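Local coordinates for protein glutathione peroxidase (Schistosoma mansoni, PDB 2V1M) that catalyses the reduction of hydrogen peroxide to water by two glutathione molecules, which are released joined as glutathione disulfide, at residues Q52-E55 with M56-L60; E85-K88 with F89-K93; R148-P151 with T152-P155. All coordinates share one frame; numbering follows the deposited sequence. Where two conformers were deposited one is given.

Contact 1: residues Q52-E55 with M56-L60; sequences QLQE and MHTRL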
loop_
_atom_site.group_PDB
_atom_site.type_symbol
_atom_site.label_atom_id
_atom_site.label_comp_id
_atom_site.label_asym_id
_atom_site.label_seq_id
_atom_site.Cartn_x
_atom_site.Cartn_y
_atom_site.Cartn_z
ATOM N N GLN A 52 -10.312 7.667 3.836
ATOM C CA GLN A 52 -9.202 8.469 4.344
ATOM C C GLN A 52 -8.028 8.462 3.350
ATOM O O GLN A 52 -7.362 9.492 3.200
ATOM C CB GLN A 52 -8.743 7.988 5.703
ATOM C CG GLN A 52 -9.799 8.256 6.786
ATOM C CD GLN A 52 -9.289 8.026 8.195
ATOM O OE1 GLN A 52 -8.113 7.772 8.433
ATOM N NE2 GLN A 52 -10.181 8.144 9.153
ATOM N N LEU A 53 -7.734 7.308 2.745
ATOM C CA LEU A 53 -6.650 7.281 1.751
ATOM C C LEU A 53 -6.918 8.224 0.582
ATOM O O LEU A 53 -6.010 8.884 0.082
ATOM C CB LEU A 53 -6.366 5.854 1.274
ATOM C CG LEU A 53 -5.784 4.938 2.349
ATOM C CD1 LEU A 53 -5.865 3.479 1.845
ATOM C CD2 LEU A 53 -4.307 5.302 2.622
ATOM N N GLN A 54 -8.163 8.246 0.091
ATOM C CA GLN A 54 -8.482 9.141 -1.033
ATOM C C GLN A 54 -8.358 10.617 -0.611
ATOM O O GLN A 54 -7.883 11.452 -1.410
ATOM C CB GLN A 54 -9.878 8.810 -1.582
ATOM C CG GLN A 54 -10.336 9.778 -2.653
ATOM C CD GLN A 54 -9.414 9.962 -3.808
ATOM O OE1 GLN A 54 -8.591 9.078 -4.146
ATOM N NE2 GLN A 54 -9.531 11.146 -4.456
ATOM N N GLU A 55 -8.784 10.946 0.607
ATOM C CA GLU A 55 -8.585 12.308 1.120
ATOM C C GLU A 55 -7.095 12.641 1.240
ATOM O O GLU A 55 -6.667 13.767 0.934
ATOM C CB GLU A 55 -9.300 12.480 2.466
ATOM C CG GLU A 55 -10.817 12.503 2.366
ATOM C CD GLU A 55 -11.582 11.773 3.503
ATOM O OE1 GLU A 55 -11.013 11.503 4.577
ATOM O OE2 GLU A 55 -12.790 11.452 3.322
ATOM N N MET A 56 -6.307 11.698 1.730
ATOM C CA MET A 56 -4.889 11.988 1.862
ATOM C C MET A 56 -4.189 12.106 0.520
ATOM O O MET A 56 -3.336 12.984 0.366
ATOM C CB MET A 56 -4.209 10.948 2.719
ATOM C CG MET A 56 -4.667 10.972 4.153
ATOM S SD MET A 56 -4.104 9.563 5.131
ATOM C CE MET A 56 -2.347 9.928 5.197
ATOM N N HIS A 57 -4.566 11.263 -0.441
ATOM C CA HIS A 57 -4.073 11.427 -1.810
ATOM C C HIS A 57 -4.371 12.849 -2.292
ATOM O O HIS A 57 -3.513 13.549 -2.831
ATOM C CB HIS A 57 -4.780 10.440 -2.726
ATOM C CG HIS A 57 -4.523 10.717 -4.166
ATOM N ND1 HIS A 57 -3.407 10.224 -4.822
ATOM C CD2 HIS A 57 -5.235 11.453 -5.063
ATOM C CE1 HIS A 57 -3.475 10.651 -6.072
ATOM N NE2 HIS A 57 -4.549 11.406 -6.241
ATOM N N THR A 58 -5.625 13.275 -2.134
ATOM C CA THR A 58 -6.013 14.574 -2.664
ATOM C C THR A 58 -5.249 15.722 -1.973
ATOM O O THR A 58 -4.881 16.715 -2.611
ATOM C CB THR A 58 -7.531 14.704 -2.603
ATOM O OG1 THR A 58 -8.106 13.703 -3.473
ATOM C CG2 THR A 58 -7.994 16.069 -3.071
ATOM N N ARG A 59 -5.003 15.580 -0.666
ATOM C CA ARG A 59 -4.270 16.613 0.066
ATOM C C ARG A 59 -2.781 16.651 -0.310
ATOM O O ARG A 59 -2.174 17.737 -0.341
ATOM C CB ARG A 59 -4.444 16.424 1.594
ATOM C CG ARG A 59 -3.783 17.498 2.430
ATOM C CD ARG A 59 -3.978 17.266 3.908
ATOM N NE ARG A 59 -5.219 17.871 4.366
ATOM C CZ ARG A 59 -5.578 17.981 5.640
ATOM N NH1 ARG A 59 -6.731 18.560 5.946
ATOM N NH2 ARG A 59 -4.801 17.501 6.604
ATOM N N LEU A 60 -2.186 15.471 -0.549
ATOM C CA LEU A 60 -0.719 15.354 -0.530
ATOM C C LEU A 60 -0.084 14.881 -1.818
ATOM O O LEU A 60 1.162 14.934 -1.897
ATOM C CB LEU A 60 -0.311 14.462 0.640
ATOM C CG LEU A 60 -0.669 15.045 2.023
ATOM C CD1 LEU A 60 -0.362 14.027 3.109
ATOM C CD2 LEU A 60 0.015 16.381 2.306
#
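Met56 and Gln52 meet on the packed flank of this helix, where the carbonyl oxygen of Gln52 takes a hydrogen bond from Met56 N (2.9 Å) and, in the one of two deposited conformers described, Met56 CG lies 3.2 Å from Gln52 O. One residue further on the same pattern repeats, with His57 N donating to Leu53 O at 2.8 Å, nearly straight at 167°. The outer face is polar and looser. Thr58 folds its hydroxyl back over the preceding turn, chi1 -64°, and OG1 donates to Gln54 O at 3.1 Å. Thr58 N reaches the same Gln54 O at 3.0 Å from the opposite face of the carbonyl plane, leaving the oxygen doubly held. Gln54 bends at chi2 (54°) and its NE2 comes within 3.1 Å of Thr58 OG1, too poorly angled for a hydrogen bond, while its OE1 accepts from Gln97 N. Short hydroxyl and long amide thus suit the solvent side, and Arg59 forms a salt bridge with Glu159. The inward face is mainly apolar: Leu53 and the side of His57 touch Ile67 on strand 65-71, while Met56 and Leu60 pack on helix 159-167, so helix 46-60 lies against both.

Contact 2: residues E85-K88 with F89-K93; sequences EIKK and FVTEK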
loop_
_atom_site.group_PDB
_atom_site.type_symbol
_atom_site.label_atom_id
_atom_site.label_comp_id
_atom_site.label_asym_id
_atom_site.label_seq_id
_atom_site.Cartn_x
_atom_site.Cartn_y
_atom_site.Cartn_z
ATOM N N GLU A 85 -13.563 -6.034 -11.184
ATOM C CA GLU A 85 -14.617 -5.758 -10.233
ATOM C C GLU A 85 -14.101 -4.959 -9.040
ATOM O O GLU A 85 -14.803 -4.056 -8.552
ATOM C CB GLU A 85 -15.259 -7.058 -9.791
ATOM C CG GLU A 85 -16.394 -6.878 -8.801
ATOM C CD GLU A 85 -17.171 -8.174 -8.497
ATOM O OE1 GLU A 85 -16.820 -9.259 -9.004
ATOM O OE2 GLU A 85 -18.137 -8.082 -7.697
ATOM N N ILE A 86 -12.911 -5.287 -8.538
ATOM C CA ILE A 86 -12.302 -4.464 -7.480
ATOM C C ILE A 86 -12.169 -3.003 -7.963
ATOM O O ILE A 86 -12.515 -2.029 -7.256
ATOM C CB ILE A 86 -10.932 -5.027 -7.080
ATOM C CG1 ILE A 86 -11.088 -6.416 -6.422
ATOM C CG2 ILE A 86 -10.227 -4.052 -6.114
ATOM C CD1 ILE A 86 -9.780 -7.161 -6.303
ATOM N N LYS A 87 -11.624 -2.833 -9.159
ATOM C CA LYS A 87 -11.404 -1.492 -9.702
ATOM C C LYS A 87 -12.719 -0.728 -9.788
ATOM O O LYS A 87 -12.805 0.442 -9.391
ATOM C CB LYS A 87 -10.762 -1.585 -11.079
ATOM C CG LYS A 87 -10.455 -0.194 -11.687
ATOM C CD LYS A 87 -9.972 -0.288 -13.127
ATOM C CE LYS A 87 -9.654 1.081 -13.699
ATOM N NZ LYS A 87 -9.263 1.020 -15.122
ATOM N N LYS A 88 -13.744 -1.359 -10.347
ATOM C CA LYS A 88 -15.047 -0.679 -10.472
ATOM C C LYS A 88 -15.594 -0.315 -9.099
ATOM O O LYS A 88 -16.111 0.789 -8.905
ATOM C CB LYS A 88 -16.039 -1.579 -11.236
ATOM C CG LYS A 88 -17.408 -0.934 -11.452
ATOM C CD LYS A 88 -18.298 -1.827 -12.325
ATOM C CE LYS A 88 -19.667 -1.245 -12.509
ATOM N NZ LYS A 88 -19.685 -0.156 -13.543
ATOM N N PHE A 89 -15.499 -1.233 -8.145
ATOM C CA PHE A 89 -16.037 -0.992 -6.834
ATOM C C PHE A 89 -15.396 0.229 -6.188
ATOM O O PHE A 89 -16.094 1.142 -5.715
ATOM C CB PHE A 89 -15.853 -2.234 -5.933
ATOM C CG PHE A 89 -16.203 -1.980 -4.466
ATOM C CD1 PHE A 89 -17.301 -2.589 -3.872
ATOM C CD2 PHE A 89 -15.448 -1.084 -3.725
ATOM C CE1 PHE A 89 -17.616 -2.334 -2.530
ATOM C CE2 PHE A 89 -15.771 -0.815 -2.388
ATOM C CZ PHE A 89 -16.855 -1.446 -1.800
ATOM N N VAL A 90 -14.061 0.245 -6.152
ATOM C CA VAL A 90 -13.387 1.308 -5.394
ATOM C C VAL A 90 -13.467 2.652 -6.142
ATOM O O VAL A 90 -13.524 3.723 -5.517
ATOM C CB VAL A 90 -11.939 0.952 -5.017
ATOM C CG1 VAL A 90 -11.900 -0.365 -4.230
ATOM C CG2 VAL A 90 -10.982 0.947 -6.222
ATOM N N THR A 91 -13.441 2.618 -7.470
ATOM C CA THR A 91 -13.524 3.865 -8.227
ATOM C C THR A 91 -14.915 4.452 -8.115
ATOM O O THR A 91 -15.039 5.672 -7.899
ATOM C CB THR A 91 -13.054 3.699 -9.665
ATOM O OG1 THR A 91 -13.865 2.806 -10.367
ATOM C CG2 THR A 91 -11.724 3.171 -9.750
ATOM N N GLU A 92 -15.962 3.646 -8.259
ATOM C CA GLU A 92 -17.305 4.170 -8.193
ATOM C C GLU A 92 -17.713 4.560 -6.786
ATOM O O GLU A 92 -18.472 5.549 -6.628
ATOM C CB GLU A 92 -18.301 3.194 -8.827
ATOM C CG GLU A 92 -18.044 3.057 -10.343
ATOM C CD GLU A 92 -19.097 2.290 -11.092
ATOM O OE1 GLU A 92 -20.037 1.774 -10.478
ATOM O OE2 GLU A 92 -18.958 2.197 -12.324
ATOM N N LYS A 93 -17.265 3.829 -5.770
ATOM C CA LYS A 93 -17.715 4.120 -4.417
ATOM C C LYS A 93 -16.914 5.237 -3.774
ATOM O O LYS A 93 -17.459 6.059 -3.033
ATOM C CB LYS A 93 -17.698 2.878 -3.520
ATOM C CG LYS A 93 -18.375 3.099 -2.177
ATOM C CD LYS A 93 -18.566 1.829 -1.368
ATOM C CE LYS A 93 -19.305 2.204 -0.077
ATOM N NZ LYS A 93 -19.562 1.000 0.773
#
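Lys88 NZ and Glu92 OE2, 2.7 Å apart, form the salt bridge that spans one turn of this helix. Lys88 runs straight from CB to CE, then bends at its last torsion, chi4 79°, which turns NZ in toward the carboxylate. The ammonium meets OE2 on its syn side, but 31° out of the carboxylate plane. Glu92 leaves its backbone with CG opposite the carbonyl carbon, chi1 -66°, which leans the chain back toward Lys88, whose CG passes 3.6 Å from OE2. The two chains cross, with Lys88 CG and Glu92 CG 4.2 Å apart. On the neighbouring flank Lys87 O takes Thr91 N at 3.0 Å; in the modelled conformer Thr91 OG1 adds a second hydrogen bond to Lys87 O. The buried flank is apolar, with Ile86 CG2 a loose 4.5 Å from Val90 CG1. Branched aliphatic chains suit this side, where Ile86 also touches Ile19 and Val90 touches Val96. Phe89 meets the ring of Trp81, and Lys87 NZ hydrogen-bonds to Asn20 OD1. A lysine four residues before a glutamate thus lets this pair offset each other's charge, probably at little cost at the surface, while Ile86 and Val90 face the interior.

Contact 3: residues R148-P151 with T152-P155; sequences RYSP and TTAP. With SO4 (sulfate ion), chain B.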
loop_
_atom_site.group_PDB
_atom_site.type_symbol
_atom_site.label_atom_id
_atom_site.label_comp_id
_atom_site.label_asym_id
_atom_site.label_seq_id
_atom_site.Cartn_x
_atom_site.Cartn_y
_atom_site.Cartn_z
ATOM N N ARG A 148 6.055 1.010 9.840
ATOM C CA ARG A 148 4.996 0.048 9.576
ATOM C C ARG A 148 3.876 0.283 10.585
ATOM O O ARG A 148 4.131 0.511 11.794
ATOM C CB ARG A 148 5.558 -1.372 9.769
ATOM C CG ARG A 148 4.559 -2.492 9.682
ATOM C CD ARG A 148 5.286 -3.833 9.890
ATOM N NE ARG A 148 4.336 -4.932 9.990
ATOM C CZ ARG A 148 4.643 -6.206 9.746
ATOM N NH1 ARG A 148 5.861 -6.550 9.287
ATOM N NH2 ARG A 148 3.722 -7.150 9.929
ATOM N N TYR A 149 2.636 0.239 10.098
ATOM C CA TYR A 149 1.448 0.516 10.930
ATOM C C TYR A 149 0.502 -0.653 10.822
ATOM O O TYR A 149 0.232 -1.190 9.732
ATOM C CB TYR A 149 0.752 1.809 10.474
ATOM C CG TYR A 149 1.658 3.000 10.335
ATOM C CD1 TYR A 149 1.804 3.919 11.390
ATOM C CD2 TYR A 149 2.396 3.195 9.167
ATOM C CE1 TYR A 149 2.634 5.033 11.263
ATOM C CE2 TYR A 149 3.221 4.299 9.035
ATOM C CZ TYR A 149 3.329 5.214 10.068
ATOM O OH TYR A 149 4.146 6.307 9.861
ATOM N N SER A 150 -0.055 -1.015 11.964
ATOM C CA SER A 150 -0.961 -2.151 12.049
ATOM C C SER A 150 -2.303 -1.791 11.385
ATOM O O SER A 150 -2.645 -0.611 11.222
ATOM C CB SER A 150 -1.155 -2.527 13.516
ATOM O OG SER A 150 -1.849 -1.513 14.204
ATOM N N PRO A 151 -3.083 -2.825 11.043
ATOM C CA PRO A 151 -4.382 -2.629 10.350
ATOM C C PRO A 151 -5.300 -1.557 10.941
ATOM O O PRO A 151 -5.904 -0.805 10.166
ATOM C CB PRO A 151 -5.032 -4.017 10.434
ATOM C CG PRO A 151 -3.826 -4.952 10.306
ATOM C CD PRO A 151 -2.749 -4.270 11.170
ATOM N N THR A 152 -5.438 -1.526 12.255
ATOM C CA THR A 152 -6.388 -0.604 12.895
ATOM C C THR A 152 -5.884 0.846 12.928
ATOM O O THR A 152 -6.608 1.732 13.386
ATOM C CB THR A 152 -6.749 -1.023 14.332
ATOM O OG1 THR A 152 -5.571 -0.990 15.156
ATOM C CG2 THR A 152 -7.402 -2.398 14.387
ATOM N N THR A 153 -4.693 1.119 12.415
ATOM C CA THR A 153 -4.190 2.498 12.358
ATOM C C THR A 153 -4.949 3.275 11.284
ATOM O O THR A 153 -4.870 2.963 10.087
ATOM C CB THR A 153 -2.694 2.494 12.018
ATOM O OG1 THR A 153 -2.000 1.616 12.898
ATOM C CG2 THR A 153 -2.147 3.904 12.162
ATOM N N ALA A 154 -5.675 4.302 11.690
ATOM C CA ALA A 154 -6.351 5.136 10.719
ATOM C C ALA A 154 -5.321 5.769 9.780
ATOM O O ALA A 154 -4.324 6.304 10.256
ATOM C CB ALA A 154 -7.123 6.242 11.440
ATOM N N PRO A 155 -5.592 5.794 8.454
ATOM C CA PRO A 155 -4.634 6.466 7.561
ATOM C C PRO A 155 -4.321 7.887 8.010
ATOM O O PRO A 155 -3.178 8.320 7.929
ATOM C CB PRO A 155 -5.333 6.402 6.197
ATOM C CG PRO A 155 -6.127 5.069 6.262
ATOM C CD PRO A 155 -6.630 5.023 7.711
HETATM S S SO4 B . 1.640 -5.098 12.743
HETATM O O1 SO4 B . 2.289 -6.425 12.476
HETATM O O2 SO4 B . 1.665 -4.901 14.209
HETATM O O3 SO4 B . 2.452 -4.074 12.056
HETATM O O4 SO4 B . 0.247 -5.121 12.299
HETATM O O HOH W 1 0.534 0.592 14.339
HETATM O O HOH W 2 -2.671 1.092 15.603
#
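Thr153 turns back over Ser150 and Tyr149, and nearly every atom of its side chain finds a partner there. Its CB lies 3.2 Å from Ser150 O and also beside Tyr149 CB. From CB the methyl CG2 goes to Tyr149, 4.0 Å from ring atom CD1, giving a small apolar patch next to the ring. The other branch, OG1, is set opposite the carbonyl carbon, chi1 -51°, and donates to Ser150 O at 2.9 Å. Two waters donate to OG1 in return: one also accepts from Ser150 N, the other is 2.8 Å from OG1 and lies 3.1 Å from Ser150 OG. Thr153 N closes the type I turn of Ser150 to Thr153 by reaching Ser150 O at 2.9 Å, though it stands 42° above the carbonyl plane, on the same face as OG1. Pro151 suits the turn's second position, since its ring keeps phi near the helical value the turn needs, here -47°, and no N-H is required there. Just before the turn, Arg148 NE donates to sulfate O3 at 2.9 Å, near the guanidinium plane, with a weak hydrogen bond from NH2 to O1; Lys131 and Thr125 also bind this anion, probably a crystallisation component. Tyr149 OH hydrogen-bonds to Asp161 OD2. With N and OG1 of Thr153 both on Ser150 O, the turn is closed twice over, and the waters occupy the hydroxyl as acceptor.

Along the chain the three contacts come in order, 1 then 2 then 3. Contacts 1 and 2 lie on helices 46-60 and 83-94, with strand 65-71 between them in sequence; their centres are about 17 Å apart and their nearest atoms about 7 Å, without touching. Contact 3 starts at the end of strand 145-149, an outer strand of the five-stranded sheet, and runs into the following loop, about 22 Å from contact 2 between centres. It does reach contact 1, whose centre is about 15 Å away: the loop around Pro155 sits on Gln52, Leu53 and Met56, with Leu53 CD2 3.9 Å from Pro155 CB. The loop that leads to helix 159-167 thus packs on helix 46-60, tying the last part of the chain to a helix of the thioredoxin-like core.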